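Local coordinates for protein ribonuclease S-F11 (Nicotiana alata, PDB 1IOO) that cleaves RNA as a secreted T2-family ribonuclease of the style and is associated with gametophytic self-incompatibility, at residues A13-A18 with M68-E73; G33-N38 with K85-K90; C46-T51 with C94-Y99; K152-T157 with E162-G167. All blocks are in the same frame, centred on the assembly; numbering follows the deposited sequence.

Contact 1: residues A13-A18 with M68-E73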
loop_
_atom_site.group_PDB
_atom_site.type_symbol
_atom_site.label_atom_id
_atom_site.label_comp_id
_atom_site.label_asym_id
_atom_site.label_seq_id
_atom_site.Cartn_x
_atom_site.Cartn_y
_atom_site.Cartn_z
ATOM N N ALA A 13 -0.594 -10.800 6.251
ATOM C CA ALA A 13 -0.722 -11.465 7.538
ATOM C C ALA A 13 -1.257 -10.509 8.598
ATOM O O ALA A 13 -2.093 -10.883 9.419
ATOM C CB ALA A 13 0.613 -12.043 7.961
ATOM N N SER A 14 -0.776 -9.270 8.578
ATOM C CA SER A 14 -1.234 -8.279 9.539
ATOM C C SER A 14 -2.648 -7.806 9.204
ATOM O O SER A 14 -3.503 -7.697 10.083
ATOM C CB SER A 14 -0.279 -7.084 9.567
ATOM O OG SER A 14 -0.655 -6.156 10.569
ATOM N N PHE A 15 -2.898 -7.530 7.928
ATOM C CA PHE A 15 -4.210 -7.061 7.519
ATOM C C PHE A 15 -5.303 -8.056 7.903
ATOM O O PHE A 15 -6.361 -7.664 8.389
ATOM C CB PHE A 15 -4.265 -6.834 6.004
ATOM C CG PHE A 15 -5.585 -6.299 5.525
ATOM C CD1 PHE A 15 -5.811 -4.930 5.460
ATOM C CD2 PHE A 15 -6.615 -7.169 5.188
ATOM C CE1 PHE A 15 -7.051 -4.428 5.064
ATOM C CE2 PHE A 15 -7.860 -6.688 4.795
ATOM C CZ PHE A 15 -8.079 -5.311 4.732
ATOM N N CYS A 16 -5.039 -9.342 7.699
ATOM C CA CYS A 16 -6.045 -10.363 7.975
ATOM C C CYS A 16 -6.152 -10.688 9.460
ATOM O O CYS A 16 -7.061 -11.410 9.880
ATOM C CB CYS A 16 -5.773 -11.604 7.138
ATOM S SG CYS A 16 -6.083 -11.245 5.379
ATOM N N TYR A 17 -5.229 -10.162 10.257
ATOM C CA TYR A 17 -5.294 -10.361 11.696
ATOM C C TYR A 17 -6.107 -9.243 12.345
ATOM O O TYR A 17 -6.751 -9.442 13.375
ATOM C CB TYR A 17 -3.889 -10.378 12.310
ATOM C CG TYR A 17 -3.835 -11.015 13.681
ATOM C CD1 TYR A 17 -3.941 -12.398 13.828
ATOM C CD2 TYR A 17 -3.687 -10.239 14.830
ATOM C CE1 TYR A 17 -3.899 -12.997 15.081
ATOM C CE2 TYR A 17 -3.647 -10.832 16.096
ATOM C CZ TYR A 17 -3.751 -12.208 16.208
ATOM O OH TYR A 17 -3.690 -12.807 17.445
ATOM N N ALA A 18 -6.091 -8.072 11.716
ATOM C CA ALA A 18 -6.797 -6.910 12.234
ATOM C C ALA A 18 -8.152 -6.728 11.561
ATOM O O ALA A 18 -8.990 -5.958 12.035
ATOM C CB ALA A 18 -5.954 -5.664 12.031
ATOM N N MET A 68 -4.810 -7.801 -4.493
ATOM C CA MET A 68 -5.847 -8.697 -4.019
ATOM C C MET A 68 -6.786 -8.004 -3.048
ATOM O O MET A 68 -6.348 -7.355 -2.098
ATOM C CB MET A 68 -5.224 -9.927 -3.357
ATOM C CG MET A 68 -6.213 -11.064 -3.147
ATOM S SD MET A 68 -5.462 -12.551 -2.461
ATOM C CE MET A 68 -4.467 -13.137 -3.851
ATOM N N GLN A 69 -8.082 -8.121 -3.314
ATOM C CA GLN A 69 -9.100 -7.558 -2.437
ATOM C C GLN A 69 -9.407 -8.568 -1.336
ATOM O O GLN A 69 -10.332 -9.370 -1.439
ATOM C CB GLN A 69 -10.330 -7.215 -3.271
ATOM C CG GLN A 69 -9.981 -6.300 -4.451
ATOM C CD GLN A 69 -11.112 -6.156 -5.444
ATOM O OE1 GLN A 69 -11.810 -5.143 -5.472
ATOM N NE2 GLN A 69 -11.302 -7.180 -6.268
ATOM N N LEU A 70 -8.577 -8.521 -0.299
ATOM C CA LEU A 70 -8.582 -9.474 0.807
ATOM C C LEU A 70 -9.916 -9.600 1.541
ATOM O O LEU A 70 -10.194 -10.651 2.112
ATOM C CB LEU A 70 -7.487 -9.085 1.804
ATOM C CG LEU A 70 -6.070 -9.072 1.222
ATOM C CD1 LEU A 70 -5.107 -8.492 2.247
ATOM C CD2 LEU A 70 -5.667 -10.484 0.825
ATOM N N LYS A 71 -10.736 -8.558 1.538
ATOM C CA LYS A 71 -11.991 -8.590 2.303
ATOM C C LYS A 71 -13.136 -9.292 1.571
ATOM O O LYS A 71 -14.184 -9.542 2.170
ATOM C CB LYS A 71 -12.422 -7.163 2.652
ATOM C CG LYS A 71 -11.521 -6.477 3.663
ATOM C CD LYS A 71 -11.477 -4.970 3.455
ATOM C CE LYS A 71 -12.830 -4.312 3.633
ATOM N NZ LYS A 71 -12.723 -2.834 3.427
ATOM N N PHE A 72 -12.950 -9.631 0.301
ATOM C CA PHE A 72 -14.039 -10.240 -0.458
ATOM C C PHE A 72 -13.656 -11.561 -1.084
ATOM O O PHE A 72 -12.485 -11.821 -1.364
ATOM C CB PHE A 72 -14.504 -9.287 -1.572
ATOM C CG PHE A 72 -14.967 -7.953 -1.075
ATOM C CD1 PHE A 72 -14.063 -6.919 -0.843
ATOM C CD2 PHE A 72 -16.316 -7.737 -0.815
ATOM C CE1 PHE A 72 -14.500 -5.688 -0.359
ATOM C CE2 PHE A 72 -16.762 -6.512 -0.331
ATOM C CZ PHE A 72 -15.859 -5.489 -0.103
ATOM N N GLU A 73 -14.664 -12.400 -1.290
ATOM C CA GLU A 73 -14.477 -13.663 -1.973
ATOM C C GLU A 73 -13.871 -13.404 -3.348
ATOM O O GLU A 73 -14.086 -12.337 -3.929
ATOM C CB GLU A 73 -15.826 -14.369 -2.143
ATOM C CG GLU A 73 -16.507 -14.814 -0.847
ATOM C CD GLU A 73 -17.463 -13.772 -0.253
ATOM O OE1 GLU A 73 -18.427 -14.191 0.425
ATOM O OE2 GLU A 73 -17.255 -12.555 -0.451
#

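Contact 2: residues G33-N38 with K85-K90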
loop_
_atom_site.group_PDB
_atom_site.type_symbol
_atom_site.label_atom_id
_atom_site.label_comp_id
_atom_site.label_asym_id
_atom_site.label_seq_id
_atom_site.Cartn_x
_atom_site.Cartn_y
_atom_site.Cartn_z
ATOM N N GLY A 33 -3.277 0.709 -1.863
ATOM C CA GLY A 33 -3.685 1.877 -2.611
ATOM C C GLY A 33 -2.535 2.687 -3.174
ATOM O O GLY A 33 -1.355 2.428 -2.923
ATOM N N LEU A 34 -2.914 3.646 -4.009
ATOM C CA LEU A 34 -2.006 4.612 -4.601
ATOM C C LEU A 34 -2.639 5.971 -4.430
ATOM O O LEU A 34 -3.558 6.333 -5.166
ATOM C CB LEU A 34 -1.777 4.286 -6.084
ATOM C CG LEU A 34 -0.770 5.159 -6.841
ATOM C CD1 LEU A 34 0.584 5.130 -6.141
ATOM C CD2 LEU A 34 -0.641 4.668 -8.278
ATOM N N TRP A 35 -2.171 6.716 -3.435
ATOM C CA TRP A 35 -2.861 7.942 -3.049
ATOM C C TRP A 35 -2.169 9.239 -3.447
ATOM O O TRP A 35 -1.078 9.556 -2.969
ATOM C CB TRP A 35 -3.068 7.961 -1.525
ATOM C CG TRP A 35 -3.719 6.730 -0.966
ATOM C CD1 TRP A 35 -4.510 5.843 -1.635
ATOM C CD2 TRP A 35 -3.661 6.271 0.389
ATOM N NE1 TRP A 35 -4.950 4.859 -0.780
ATOM C CE2 TRP A 35 -4.441 5.098 0.467
ATOM C CE3 TRP A 35 -3.023 6.737 1.545
ATOM C CZ2 TRP A 35 -4.602 4.382 1.660
ATOM C CZ3 TRP A 35 -3.185 6.023 2.733
ATOM C CH2 TRP A 35 -3.967 4.861 2.776
ATOM N N PRO A 36 -2.805 10.013 -4.341
ATOM C CA PRO A 36 -2.196 11.291 -4.702
ATOM C C PRO A 36 -2.454 12.119 -3.447
ATOM O O PRO A 36 -3.528 12.003 -2.852
ATOM C CB PRO A 36 -3.064 11.775 -5.864
ATOM C CG PRO A 36 -3.584 10.516 -6.463
ATOM C CD PRO A 36 -3.911 9.677 -5.253
ATOM N N ASP A 37 -1.504 12.935 -3.012
ATOM C CA ASP A 37 -1.757 13.657 -1.778
ATOM C C ASP A 37 -0.954 14.931 -1.657
ATOM O O ASP A 37 -0.142 15.282 -2.517
ATOM C CB ASP A 37 -1.423 12.759 -0.577
ATOM C CG ASP A 37 -2.463 12.834 0.529
ATOM O OD1 ASP A 37 -3.061 13.912 0.720
ATOM O OD2 ASP A 37 -2.671 11.811 1.219
ATOM N N ASN A 38 -1.232 15.629 -0.564
ATOM C CA ASN A 38 -0.546 16.842 -0.173
ATOM C C ASN A 38 -0.079 16.692 1.268
ATOM O O ASN A 38 -0.692 15.956 2.043
ATOM C CB ASN A 38 -1.483 18.048 -0.275
ATOM C CG ASN A 38 -1.928 18.326 -1.696
ATOM O OD1 ASN A 38 -1.109 18.427 -2.610
ATOM N ND2 ASN A 38 -3.236 18.460 -1.887
ATOM N N LYS A 85 -12.762 -0.283 -7.252
ATOM C CA LYS A 85 -13.666 0.809 -7.585
ATOM C C LYS A 85 -13.619 1.900 -6.518
ATOM O O LYS A 85 -13.510 3.082 -6.831
ATOM C CB LYS A 85 -15.114 0.317 -7.723
ATOM C CG LYS A 85 -16.082 1.459 -8.056
ATOM C CD LYS A 85 -17.549 1.064 -7.926
ATOM C CE LYS A 85 -17.972 0.071 -8.976
ATOM N NZ LYS A 85 -19.452 -0.108 -8.916
ATOM N N TYR A 86 -13.695 1.499 -5.255
ATOM C CA TYR A 86 -13.670 2.462 -4.161
ATOM C C TYR A 86 -12.379 3.271 -4.170
ATOM O O TYR A 86 -12.398 4.499 -4.050
ATOM C CB TYR A 86 -13.807 1.744 -2.819
ATOM C CG TYR A 86 -13.863 2.674 -1.636
ATOM C CD1 TYR A 86 -14.870 3.636 -1.531
ATOM C CD2 TYR A 86 -12.927 2.587 -0.612
ATOM C CE1 TYR A 86 -14.943 4.485 -0.427
ATOM C CE2 TYR A 86 -12.991 3.429 0.499
ATOM C CZ TYR A 86 -14.001 4.371 0.585
ATOM O OH TYR A 86 -14.092 5.185 1.694
ATOM N N GLN A 87 -11.255 2.581 -4.332
ATOM C CA GLN A 87 -9.955 3.239 -4.338
ATOM C C GLN A 87 -9.818 4.189 -5.519
ATOM O O GLN A 87 -9.218 5.257 -5.397
ATOM C CB GLN A 87 -8.832 2.193 -4.361
ATOM C CG GLN A 87 -8.716 1.404 -3.054
ATOM C CD GLN A 87 -8.312 2.269 -1.865
ATOM O OE1 GLN A 87 -8.772 2.051 -0.745
ATOM N NE2 GLN A 87 -7.438 3.240 -2.099
ATOM N N TYR A 88 -10.380 3.805 -6.661
ATOM C CA TYR A 88 -10.307 4.651 -7.849
ATOM C C TYR A 88 -11.112 5.937 -7.668
ATOM O O TYR A 88 -10.647 7.023 -8.004
ATOM C CB TYR A 88 -10.821 3.907 -9.083
ATOM C CG TYR A 88 -10.680 4.718 -10.350
ATOM C CD1 TYR A 88 -9.427 5.157 -10.769
ATOM C CD2 TYR A 88 -11.794 5.057 -11.120
ATOM C CE1 TYR A 88 -9.275 5.915 -11.921
ATOM C CE2 TYR A 88 -11.656 5.820 -12.281
ATOM C CZ TYR A 88 -10.390 6.243 -12.673
ATOM O OH TYR A 88 -10.230 6.987 -13.822
ATOM N N ILE A 89 -12.324 5.811 -7.140
ATOM C CA ILE A 89 -13.177 6.973 -6.947
ATOM C C ILE A 89 -12.652 7.888 -5.842
ATOM O O ILE A 89 -12.675 9.111 -5.979
ATOM C CB ILE A 89 -14.624 6.539 -6.638
ATOM C CG1 ILE A 89 -15.217 5.886 -7.887
ATOM C CG2 ILE A 89 -15.464 7.733 -6.204
ATOM C CD1 ILE A 89 -16.567 5.285 -7.685
ATOM N N LYS A 90 -12.152 7.302 -4.762
ATOM C CA LYS A 90 -11.673 8.100 -3.639
ATOM C C LYS A 90 -10.282 8.695 -3.884
ATOM O O LYS A 90 -10.020 9.835 -3.497
ATOM C CB LYS A 90 -11.647 7.250 -2.365
ATOM C CG LYS A 90 -11.247 8.024 -1.117
ATOM C CD LYS A 90 -11.318 7.148 0.125
ATOM C CE LYS A 90 -11.006 7.946 1.379
ATOM N NZ LYS A 90 -11.151 7.115 2.606
#

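Contact 3: residues C46-T51 with C94-Y99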
loop_
_atom_site.group_PDB
_atom_site.type_symbol
_atom_site.label_atom_id
_atom_site.label_comp_id
_atom_site.label_asym_id
_atom_site.label_seq_id
_atom_site.Cartn_x
_atom_site.Cartn_y
_atom_site.Cartn_z
ATOM N N CYS A 46 -11.854 13.682 -5.027
ATOM C CA CYS A 46 -11.723 14.826 -5.910
ATOM C C CYS A 46 -12.802 14.802 -6.988
ATOM O O CYS A 46 -13.244 13.734 -7.415
ATOM C CB CYS A 46 -10.318 14.825 -6.530
ATOM S SG CYS A 46 -8.997 15.029 -5.280
ATOM N N LYS A 47 -13.245 15.983 -7.408
ATOM C CA LYS A 47 -14.275 16.082 -8.432
ATOM C C LYS A 47 -13.668 16.418 -9.787
ATOM O O LYS A 47 -12.643 17.091 -9.869
ATOM C CB LYS A 47 -15.310 17.145 -8.045
ATOM C CG LYS A 47 -15.972 16.902 -6.696
ATOM C CD LYS A 47 -16.697 15.562 -6.651
ATOM C CE LYS A 47 -17.268 15.298 -5.264
ATOM N NZ LYS A 47 -17.984 13.992 -5.187
ATOM N N PRO A 48 -14.298 15.945 -10.873
ATOM C CA PRO A 48 -15.517 15.140 -10.795
ATOM C C PRO A 48 -15.216 13.669 -10.545
ATOM O O PRO A 48 -14.113 13.193 -10.824
ATOM C CB PRO A 48 -16.154 15.364 -12.159
ATOM C CG PRO A 48 -14.952 15.403 -13.052
ATOM C CD PRO A 48 -13.990 16.290 -12.273
ATOM N N LYS A 49 -16.197 12.958 -9.999
ATOM C CA LYS A 49 -16.057 11.532 -9.760
ATOM C C LYS A 49 -15.861 10.804 -11.083
ATOM O O LYS A 49 -16.680 10.930 -11.995
ATOM C CB LYS A 49 -17.305 11.006 -9.051
ATOM C CG LYS A 49 -17.525 11.627 -7.682
ATOM C CD LYS A 49 -18.990 11.622 -7.273
ATOM C CE LYS A 49 -19.588 10.230 -7.314
ATOM N NZ LYS A 49 -20.973 10.225 -6.762
ATOM N N PRO A 50 -14.762 10.052 -11.213
ATOM C CA PRO A 50 -14.449 9.308 -12.437
ATOM C C PRO A 50 -15.223 7.999 -12.572
ATOM O O PRO A 50 -15.307 7.215 -11.627
ATOM C CB PRO A 50 -12.953 9.077 -12.309
ATOM C CG PRO A 50 -12.810 8.824 -10.834
ATOM C CD PRO A 50 -13.689 9.890 -10.213
ATOM N N THR A 51 -15.782 7.762 -13.754
ATOM C CA THR A 51 -16.521 6.531 -13.999
ATOM C C THR A 51 -15.586 5.333 -13.971
ATOM O O THR A 51 -14.493 5.373 -14.532
ATOM C CB THR A 51 -17.257 6.552 -15.357
ATOM O OG1 THR A 51 -16.358 6.976 -16.392
ATOM C CG2 THR A 51 -18.461 7.478 -15.295
ATOM N N CYS A 94 -8.096 11.948 -7.823
ATOM C CA CYS A 94 -7.246 13.087 -7.505
ATOM C C CYS A 94 -6.015 13.208 -8.417
ATOM O O CYS A 94 -5.174 14.084 -8.204
ATOM C CB CYS A 94 -6.836 13.007 -6.042
ATOM S SG CYS A 94 -8.263 13.156 -4.920
ATOM N N CYS A 95 -5.918 12.357 -9.434
ATOM C CA CYS A 95 -4.799 12.419 -10.383
ATOM C C CYS A 95 -5.273 12.115 -11.802
ATOM O O CYS A 95 -4.674 11.307 -12.512
ATOM C CB CYS A 95 -3.691 11.435 -9.978
ATOM S SG CYS A 95 -4.224 9.703 -9.800
ATOM N N GLN A 96 -6.334 12.798 -12.218
ATOM C CA GLN A 96 -6.942 12.563 -13.525
ATOM C C GLN A 96 -6.254 13.317 -14.663
ATOM O O GLN A 96 -6.533 13.051 -15.831
ATOM C CB GLN A 96 -8.411 12.957 -13.491
ATOM C CG GLN A 96 -9.252 12.128 -12.554
ATOM C CD GLN A 96 -10.701 12.571 -12.561
ATOM O OE1 GLN A 96 -11.371 12.516 -13.593
ATOM N NE2 GLN A 96 -11.195 13.021 -11.412
ATOM N N LYS A 97 -5.379 14.263 -14.348
ATOM C CA LYS A 97 -4.713 15.010 -15.410
ATOM C C LYS A 97 -3.606 14.196 -16.053
ATOM O O LYS A 97 -3.419 14.238 -17.269
ATOM C CB LYS A 97 -4.153 16.329 -14.878
ATOM C CG LYS A 97 -5.231 17.287 -14.405
ATOM C CD LYS A 97 -4.651 18.634 -14.016
ATOM C CE LYS A 97 -5.738 19.550 -13.482
ATOM N NZ LYS A 97 -6.848 19.698 -14.462
ATOM N N ARG A 98 -2.903 13.410 -15.243
ATOM C CA ARG A 98 -1.797 12.611 -15.743
ATOM C C ARG A 98 -2.199 11.162 -15.988
ATOM O O ARG A 98 -1.536 10.457 -16.751
ATOM C CB ARG A 98 -0.638 12.614 -14.742
ATOM C CG ARG A 98 -0.011 13.964 -14.443
ATOM C CD ARG A 98 1.242 13.757 -13.596
ATOM N NE ARG A 98 1.924 15.004 -13.248
ATOM C CZ ARG A 98 1.449 15.905 -12.394
ATOM N NH1 ARG A 98 0.283 15.707 -11.791
ATOM N NH2 ARG A 98 2.151 17.000 -12.129
ATOM N N TYR A 99 -3.287 10.714 -15.370
ATOM C CA TYR A 99 -3.658 9.310 -15.500
ATOM C C TYR A 99 -5.132 9.093 -15.788
ATOM O O TYR A 99 -5.986 9.912 -15.450
ATOM C CB TYR A 99 -3.345 8.549 -14.201
ATOM C CG TYR A 99 -1.945 8.751 -13.698
ATOM C CD1 TYR A 99 -1.653 9.749 -12.771
ATOM C CD2 TYR A 99 -0.896 8.000 -14.214
ATOM C CE1 TYR A 99 -0.349 10.000 -12.378
ATOM C CE2 TYR A 99 0.407 8.244 -13.831
ATOM C CZ TYR A 99 0.674 9.248 -12.916
ATOM O OH TYR A 99 1.979 9.514 -12.581
#

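Contact 4: residues K152-T157 with E162-G167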
loop_
_atom_site.group_PDB
_atom_site.type_symbol
_atom_site.label_atom_id
_atom_site.label_comp_id
_atom_site.label_asym_id
_atom_site.label_seq_id
_atom_site.Cartn_x
_atom_site.Cartn_y
_atom_site.Cartn_z
ATOM N N LYS A 152 3.927 2.117 8.756
ATOM C CA LYS A 152 2.658 2.220 9.469
ATOM C C LYS A 152 2.409 1.012 10.354
ATOM O O LYS A 152 2.527 -0.130 9.916
ATOM C CB LYS A 152 1.525 2.386 8.452
ATOM C CG LYS A 152 1.753 3.552 7.495
ATOM C CD LYS A 152 0.648 3.656 6.465
ATOM C CE LYS A 152 0.917 4.784 5.481
ATOM N NZ LYS A 152 -0.211 4.924 4.524
ATOM N N CYS A 153 2.046 1.269 11.605
ATOM C CA CYS A 153 1.790 0.187 12.534
ATOM C C CYS A 153 0.346 0.139 12.959
ATOM O O CYS A 153 -0.398 1.116 12.853
ATOM C CB CYS A 153 2.633 0.328 13.798
ATOM S SG CYS A 153 4.412 0.063 13.564
ATOM N N ALA A 154 -0.046 -1.037 13.425
ATOM C CA ALA A 154 -1.357 -1.262 13.976
ATOM C C ALA A 154 -1.210 -2.005 15.282
ATOM O O ALA A 154 -0.232 -2.726 15.479
ATOM C CB ALA A 154 -2.215 -2.066 13.010
ATOM N N GLU A 155 -2.140 -1.790 16.200
ATOM C CA GLU A 155 -2.094 -2.486 17.469
ATOM C C GLU A 155 -3.363 -3.288 17.689
ATOM O O GLU A 155 -4.339 -2.778 18.234
ATOM C CB GLU A 155 -1.883 -1.508 18.635
ATOM C CG GLU A 155 -0.504 -0.857 18.656
ATOM C CD GLU A 155 -0.197 -0.130 19.956
ATOM O OE1 GLU A 155 0.825 0.587 20.005
ATOM O OE2 GLU A 155 -0.960 -0.275 20.932
ATOM N N VAL A 156 -3.360 -4.535 17.223
ATOM C CA VAL A 156 -4.501 -5.420 17.423
ATOM C C VAL A 156 -4.658 -5.696 18.904
ATOM O O VAL A 156 -5.762 -5.854 19.420
ATOM C CB VAL A 156 -4.308 -6.737 16.649
ATOM C CG1 VAL A 156 -5.471 -7.678 16.921
ATOM C CG2 VAL A 156 -4.205 -6.433 15.161
ATOM N N THR A 157 -3.516 -5.774 19.576
ATOM C CA THR A 157 -3.462 -5.901 21.016
ATOM C C THR A 157 -2.773 -4.668 21.567
ATOM O O THR A 157 -1.691 -4.311 21.105
ATOM C CB THR A 157 -2.658 -7.146 21.459
ATOM O OG1 THR A 157 -3.237 -8.322 20.886
ATOM C CG2 THR A 157 -2.663 -7.273 22.976
ATOM N N GLU A 162 2.517 -3.672 15.458
ATOM C CA GLU A 162 2.986 -4.567 14.422
ATOM C C GLU A 162 2.992 -3.886 13.068
ATOM O O GLU A 162 2.234 -2.944 12.832
ATOM C CB GLU A 162 2.133 -5.832 14.366
ATOM C CG GLU A 162 0.690 -5.642 13.960
ATOM C CD GLU A 162 -0.041 -6.965 13.918
ATOM O OE1 GLU A 162 0.022 -7.655 12.877
ATOM O OE2 GLU A 162 -0.660 -7.325 14.939
ATOM N N LEU A 163 3.875 -4.348 12.189
ATOM C CA LEU A 163 3.969 -3.792 10.849
ATOM C C LEU A 163 2.690 -4.079 10.088
ATOM O O LEU A 163 2.359 -5.235 9.839
ATOM C CB LEU A 163 5.173 -4.392 10.121
ATOM C CG LEU A 163 5.524 -3.770 8.767
ATOM C CD1 LEU A 163 5.870 -2.296 8.940
ATOM C CD2 LEU A 163 6.700 -4.521 8.167
ATOM N N TYR A 164 1.980 -3.022 9.712
ATOM C CA TYR A 164 0.688 -3.160 9.051
ATOM C C TYR A 164 0.769 -2.799 7.571
ATOM O O TYR A 164 0.297 -3.546 6.708
ATOM C CB TYR A 164 -0.297 -2.246 9.775
ATOM C CG TYR A 164 -1.726 -2.352 9.332
ATOM C CD1 TYR A 164 -2.477 -3.493 9.607
ATOM C CD2 TYR A 164 -2.348 -1.288 8.685
ATOM C CE1 TYR A 164 -3.821 -3.570 9.257
ATOM C CE2 TYR A 164 -3.691 -1.353 8.325
ATOM C CZ TYR A 164 -4.422 -2.494 8.617
ATOM O OH TYR A 164 -5.758 -2.555 8.289
ATOM N N GLU A 165 1.361 -1.644 7.282
ATOM C CA GLU A 165 1.512 -1.176 5.909
ATOM C C GLU A 165 2.795 -0.379 5.752
ATOM O O GLU A 165 3.327 0.158 6.720
ATOM C CB GLU A 165 0.355 -0.247 5.511
ATOM C CG GLU A 165 -1.036 -0.821 5.623
ATOM C CD GLU A 165 -2.110 0.236 5.386
ATOM O OE1 GLU A 165 -1.908 1.398 5.803
ATOM O OE2 GLU A 165 -3.158 -0.096 4.801
ATOM N N ILE A 166 3.294 -0.321 4.524
ATOM C CA ILE A 166 4.463 0.476 4.217
ATOM C C ILE A 166 4.157 1.413 3.071
ATOM O O ILE A 166 3.666 0.986 2.029
ATOM C CB ILE A 166 5.675 -0.387 3.823
ATOM C CG1 ILE A 166 6.099 -1.245 5.012
ATOM C CG2 ILE A 166 6.836 0.511 3.384
ATOM C CD1 ILE A 166 7.210 -2.224 4.685
ATOM N N GLY A 167 4.420 2.697 3.279
ATOM C CA GLY A 167 4.178 3.661 2.228
ATOM C C GLY A 167 5.478 4.143 1.621
ATOM O O GLY A 167 6.468 4.379 2.316
HETATM O O HOH W 1 -0.979 -6.238 17.394
#

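Contact 1: residues A13-A18 with M68-E73
Phe15, on helix 12-18, meets two consecutive residues of the 68-73 loop, each in its own way. Lys71 lies crosswise to the phenyl group at about a right angle and touches with its aliphatic chain alone: CG sits in the ring plane at the edge, and CD comes within 3.6 Å of Phe15 CZ. Leu70 approaches obliquely; its CD1 methyl rests 3.6 Å from Phe15 CD2, while its CB closes on the same side of the ring near CE2. With CG anti to the backbone nitrogen (chi1 -178°), the phenyl group is carried off the helix toward the loop. The sulfur of Cys16 adds a looser apolar touch, SG to Leu70 CD1 at 4.3 Å, and is itself tied to Cys21 in a disulfide.

No hydrogen bond spans the two segments, so side-chain packing alone joins them here. The loop keeps its shape by other means: a type I turn runs from Gln69 to Phe72, and the Gln69 amide is hydrogen-bonded to Ser83, Trp84 and Gly77. Gln69 and Leu70 are assigned by similarity to binding the RNA 3'-phosphate nucleotide, and the packing joins helix 12-18 to a loop that probably takes part in binding RNA, as in other members of the RNase T2 family.

Contact 2: residues G33-N38 with K85-K90
Trp35 and Gln87 are brought together by matching first torsions: each holds CG anti to its carbonyl carbon, with chi1 -52° for the tryptophan and -69° for the glutamine. A bend at chi2 of Gln87 (-65°) then folds its amide over toward the strand. The meeting belongs to the catalytic centre of the RNase T2 fold, where helix 82-92 lies against strand 30-37 of the antiparallel sheet. The helix carries Gln87, an active-site residue by similarity, and His91, the proton acceptor; the strand carries His32, the proton donor.

The contact is small and buried. The backbones come nearest at Gly33 and Gln87, whose CA atoms are 6.6 Å apart, and the lack of a side chain on Gly33 matters at that point: a CB there would run into both the Gln87 amide and the indole nitrogen of Trp35. The glutamine passes the glycine and comes to the indole, approaching obliquely at the pyrrole edge and near the ring plane, with the amide and indole planes not far from parallel.

Around this pair the tryptophan is held from several directions. Its ring stacks with that of His91, and its side chain packs on Gln6 and Val8, so that the indole, projecting from the sheet, is flanked by residues of strand 4-10 and by His91 of helix 82-92. At the end of the strand Asn38 N donates to Asp37 OD1 at 2.8 Å, on the anti side and somewhat out of the carboxylate plane, and the same oxygen also forms a salt bridge with Arg42 NH1.

Contact 3: residues C46-T51 with C94-Y99
The side-chain amide of Gln96 is the flat group that bridges these two loops, and it is used at its nitrogen end: NE2 donates to Pro48 O over 3.0 Å, the acceptor tilted 16° out of the amide plane. The bond enters close to the C=O axis of the proline. Pro50 crosses the glutamine at about a right angle, its CB 4.0 Å from Gln96 OE1. Within the 94-99 loop the Tyr99 ring has Arg98 CB 3.5 Å above one face, offset toward the rim, and Cys95 O in plane at its edge.

With chi2 of Gln96 at 180°, the extended chain carries the amide across to the other loop, and its NE2 also donates to Ser93 O, so one nitrogen serves two backbone carbonyls. With a leucine in its place, the carbonyls of Pro48 and Ser93 would probably lose this donor, leaving the proline loop less firmly tied to its neighbour.

Beside the amide runs the covalent link, the Cys46-Cys94 disulfide of this RNase T2 domain, with SG to SG at 2.0 Å and chi3 of 94°. It joins the loop after strand 30-37 to the one after the catalytic helix 82-92. The peptide bond before Pro48 is cis, which turns the chain between the half-cystine and the carbonyl that Gln96 grips.

Contact 4: residues K152-T157 with E162-G167
Lys152 and Glu165 form a hydrogen-bonded antiparallel pair in the hairpin of strands 150-154 and 162-170, with Lys152 N donating to Glu165 O at 2.9 Å. In return Lys152 O takes two amides: Tyr164 N, in the carbonyl plane at 3.0 Å, and Glu165 N, longer and tilted 34° from that plane. Two residues thus face one, a classic beta bulge. Past it, Ala154 and Glu162 exchange both backbone bonds, and Ala154 CB packs obliquely on the Tyr164 ring, 3.7 Å from CD1.

The lysine runs extended beyond CG, crossing Glu165 so that its CD lies 3.5 Å from Glu165 OE1. The ammonium stays outside salt-bridge range, with NZ 4.1 Å from the same oxygen, and bonds instead to Gln6 OE1. Cutting the side chain back to an alanine is likely to cost Gln6 OE1 this donor and Glu165 its nearby positive charge.

Farther out, Glu162 OE2 accepts from a water, which in turn takes a weak bond from Val156 N, and is salt-bridged to Arg195; OE1 is hydrogen-bonded to Ser14 OG. Tyr164 OH is held by Asn19, and Cys153 is disulfide-bonded to Cys186. The Glu165 carboxylate lies close to the catalytic His32; Lys152, near but not in salt-bridge contact, is likely to make its surroundings more positive.

In the fold
Contacts 2 and 4 reach the same antiparallel sheet and meet where Trp35 CZ3 lies 3.6 Å from Lys152 NZ, although their centres are about 20 Å apart. Contact 1 joins contact 4 directly, for Ser14 OG is 2.8 Å from Glu162 OE1, probably a hydrogen bond, and Ala18 packs on Val156. Contacts 1, 2 and 4 also come near the catalytic His32: the side chains of Phe15, Trp35 and Glu165 lie about 5, 4 and 3 Å from its side chain. Contact 3 stands farther out, touching contact 2 through Pro36 on Cys95 and Tyr88 on Pro50, and its centre lies about 29 Å from that of contact 4, across the chain's centre.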